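Local coordinates for protein 4-hydroxy-tetrahydrodipicolinate synthase (Aquifex aeolicus, PDB 2EHH) that probably catalyses the condensation of pyruvate with the semialdehyde of L-aspartate in the diaminopimelate route to lysine, through a Schiff-base intermediate, at residues S171-V174 and K175-E179. Sequence-based numbering, arbitrary orientation.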
ATOM      1  N   SER A 171     -14.022  15.100   2.713  1.00 12.98           N
ATOM      2  CA  SER A 171     -15.102  15.668   1.906  1.00 14.00           C
ATOM      3  C   SER A 171     -16.360  14.830   2.053  1.00 13.78           C
ATOM      4  O   SER A 171     -17.461  15.359   2.241  1.00 15.37           O
ATOM      5  CB  SER A 171     -14.715  15.712   0.421  1.00 13.56           C
ATOM      6  OG  SER A 171     -13.795  16.751   0.160  1.00 14.29           O
ATOM      7  N   GLU A 172     -16.188  13.516   1.965  1.00 14.21           N
ATOM      8  CA  GLU A 172     -17.308  12.595   2.067  1.00 15.62           C
ATOM      9  C   GLU A 172     -18.016  12.710   3.414  1.00 14.58           C
ATOM     10  O   GLU A 172     -19.242  12.755   3.468  1.00 14.66           O
ATOM     11  CB  GLU A 172     -16.824  11.165   1.845  1.00 19.07           C
ATOM     12  CG  GLU A 172     -17.911  10.213   1.386  1.00 28.25           C
ATOM     13  CD  GLU A 172     -18.413  10.514  -0.022  1.00 30.66           C
ATOM     14  OE1 GLU A 172     -17.595  10.510  -0.971  1.00 33.37           O
ATOM     15  OE2 GLU A 172     -19.630  10.748  -0.181  1.00 35.59           O
ATOM     16  N   ILE A 173     -17.248  12.756   4.499  1.00 13.98           N
ATOM     17  CA  ILE A 173     -17.835  12.874   5.832  1.00 14.33           C
ATOM     18  C   ILE A 173     -18.578  14.201   5.989  1.00 14.75           C
ATOM     19  O   ILE A 173     -19.733  14.228   6.410  1.00 15.78           O
ATOM     20  CB  ILE A 173     -16.751  12.779   6.932  1.00 13.92           C
ATOM     21  CG1 ILE A 173     -16.056  11.415   6.858  1.00 14.12           C
ATOM     22  CG2 ILE A 173     -17.382  12.968   8.298  1.00 13.43           C
ATOM     23  CD1 ILE A 173     -14.806  11.311   7.710  1.00 16.14           C
ATOM     24  N   VAL A 174     -17.917  15.303   5.649  1.00 15.74           N
ATOM     25  CA  VAL A 174     -18.544  16.619   5.757  1.00 16.01           C
ATOM     26  C   VAL A 174     -19.846  16.682   4.951  1.00 17.75           C
ATOM     27  O   VAL A 174     -20.873  17.156   5.439  1.00 17.20           O
ATOM     28  CB  VAL A 174     -17.594  17.730   5.266  1.00 15.77           C
ATOM     29  CG1 VAL A 174     -18.343  19.062   5.172  1.00 17.30           C
ATOM     30  CG2 VAL A 174     -16.412  17.855   6.225  1.00 14.99           C
ATOM     31  N   LYS A 175     -19.799  16.181   3.723  1.00 19.61           N
ATOM     32  CA  LYS A 175     -20.966  16.199   2.851  1.00 20.79           C
ATOM     33  C   LYS A 175     -22.103  15.294   3.309  1.00 20.49           C
ATOM     34  O   LYS A 175     -23.257  15.713   3.349  1.00 20.56           O
ATOM     35  CB  LYS A 175     -20.560  15.818   1.422  1.00 21.27           C
ATOM     36  CG  LYS A 175     -21.721  15.808   0.433  1.00 24.92           C
ATOM     37  CD  LYS A 175     -21.252  15.469  -0.971  1.00 27.19           C
ATOM     38  CE  LYS A 175     -22.417  15.435  -1.947  1.00 28.67           C
ATOM     39  NZ  LYS A 175     -23.128  16.739  -2.007  1.00 29.91           N
ATOM     40  N   ARG A 176     -21.781  14.056   3.663  1.00 19.13           N
ATOM     41  CA  ARG A 176     -22.808  13.109   4.079  1.00 18.81           C
ATOM     42  C   ARG A 176     -23.347  13.222   5.503  1.00 19.10           C
ATOM     43  O   ARG A 176     -24.556  13.109   5.702  1.00 16.39           O
ATOM     44  CB  ARG A 176     -22.320  11.677   3.843  1.00 18.59           C
ATOM     45  CG  ARG A 176     -22.064  11.344   2.385  1.00 20.74           C
ATOM     46  CD  ARG A 176     -21.648   9.899   2.241  1.00 21.26           C
ATOM     47  NE  ARG A 176     -22.702   9.004   2.706  1.00 20.45           N
ATOM     48  CZ  ARG A 176     -22.557   7.691   2.843  1.00 22.30           C
ATOM     49  NH1 ARG A 176     -23.574   6.957   3.274  1.00 21.01           N
ATOM     50  NH2 ARG A 176     -21.393   7.117   2.552  1.00 18.51           N
ATOM     51  N   LEU A 177     -22.483  13.438   6.492  1.00 19.60           N
ATOM     52  CA  LEU A 177     -22.959  13.514   7.878  1.00 20.55           C
ATOM     53  C   LEU A 177     -23.598  14.840   8.253  1.00 22.78           C
ATOM     54  O   LEU A 177     -24.297  14.941   9.259  1.00 20.86           O
ATOM     55  CB  LEU A 177     -21.839  13.174   8.870  1.00 19.10           C
ATOM     56  CG  LEU A 177     -21.689  11.664   9.112  1.00 19.80           C
ATOM     57  CD1 LEU A 177     -21.312  10.974   7.801  1.00 16.47           C
ATOM     58  CD2 LEU A 177     -20.640  11.399  10.187  1.00 19.67           C
ATOM     59  N   GLY A 178     -23.363  15.863   7.450  1.00 24.24           N
ATOM     60  CA  GLY A 178     -23.983  17.137   7.744  1.00 28.35           C
ATOM     61  C   GLY A 178     -23.426  17.977   8.873  1.00 29.84           C
ATOM     62  O   GLY A 178     -22.597  17.542   9.671  1.00 30.82           O
ATOM     63  N   GLU A 179     -23.946  19.198   8.941  1.00 30.82           N
ATOM     64  CA  GLU A 179     -23.542  20.227   9.902  1.00 31.79           C
ATOM     65  C   GLU A 179     -23.558  19.951  11.403  1.00 30.52           C
ATOM     66  O   GLU A 179     -22.800  20.586  12.135  1.00 32.03           O
ATOM     67  CB  GLU A 179     -24.351  21.493   9.619  1.00 34.59           C
ATOM     68  CG  GLU A 179     -24.243  21.899   8.145  1.00 38.37           C
ATOM     69  CD  GLU A 179     -25.122  23.081   7.755  1.00 41.54           C
ATOM     70  OE1 GLU A 179     -26.063  23.412   8.508  1.00 43.25           O
ATOM     71  OE2 GLU A 179     -24.882  23.673   6.678  1.00 42.81           O
TER
HETATM   72  O   HOH W   1     -20.197  16.315   8.695  1.00 24.30           O
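Lys175, Arg176 and Leu177 donate their backbone N-H groups to the carbonyls of Ser171, Glu172 and Ile173 in regular i to i+4 bonds, whereas the next, Gly178 N to Val174 O, is weak at 3.5 Å, and Gly178, with positive phi, is the first residue to leave helical geometry. A water lies 3.1 Å from Ile173 O and 2.9 Å from Gly178 O, linking the last turn to the exit. Glu172 OE2 comes within 3.3 Å of Arg176 CD, because chi1 (-157°) extends CG away from the backbone N and chi2 then bends the chain; Glu172 CG is 3.8 Å from the same Arg176 CD. The carboxylate and guanidinium planes are 71° apart, and OE2, 4.6 Å from Arg176 NE, is too far for a salt bridge; Arg176 NH2 forms its salt bridge with Asp145 OD1 of helix 144-153. Ile173 and Leu177 run alongside each other in one direction, with CG2 and CD2 4.1 Å apart. Without the carboxylate, as with an alanine here, the methylenes of Arg176 would probably lose one packing partner and its guanidinium a nearby opposite charge. Helix 167-177 links strands 157-162 and 182-185 of the TIM barrel; at the second subunit, Ser171 OG is hydrogen-bonded to His233 NE2 and Glu172 OE1 makes a long, weak ion pair with Lys241. Backbone bonds thus hold this turn, while Glu172 lies against Arg176's methylenes and probably adds modest electrostatic attraction.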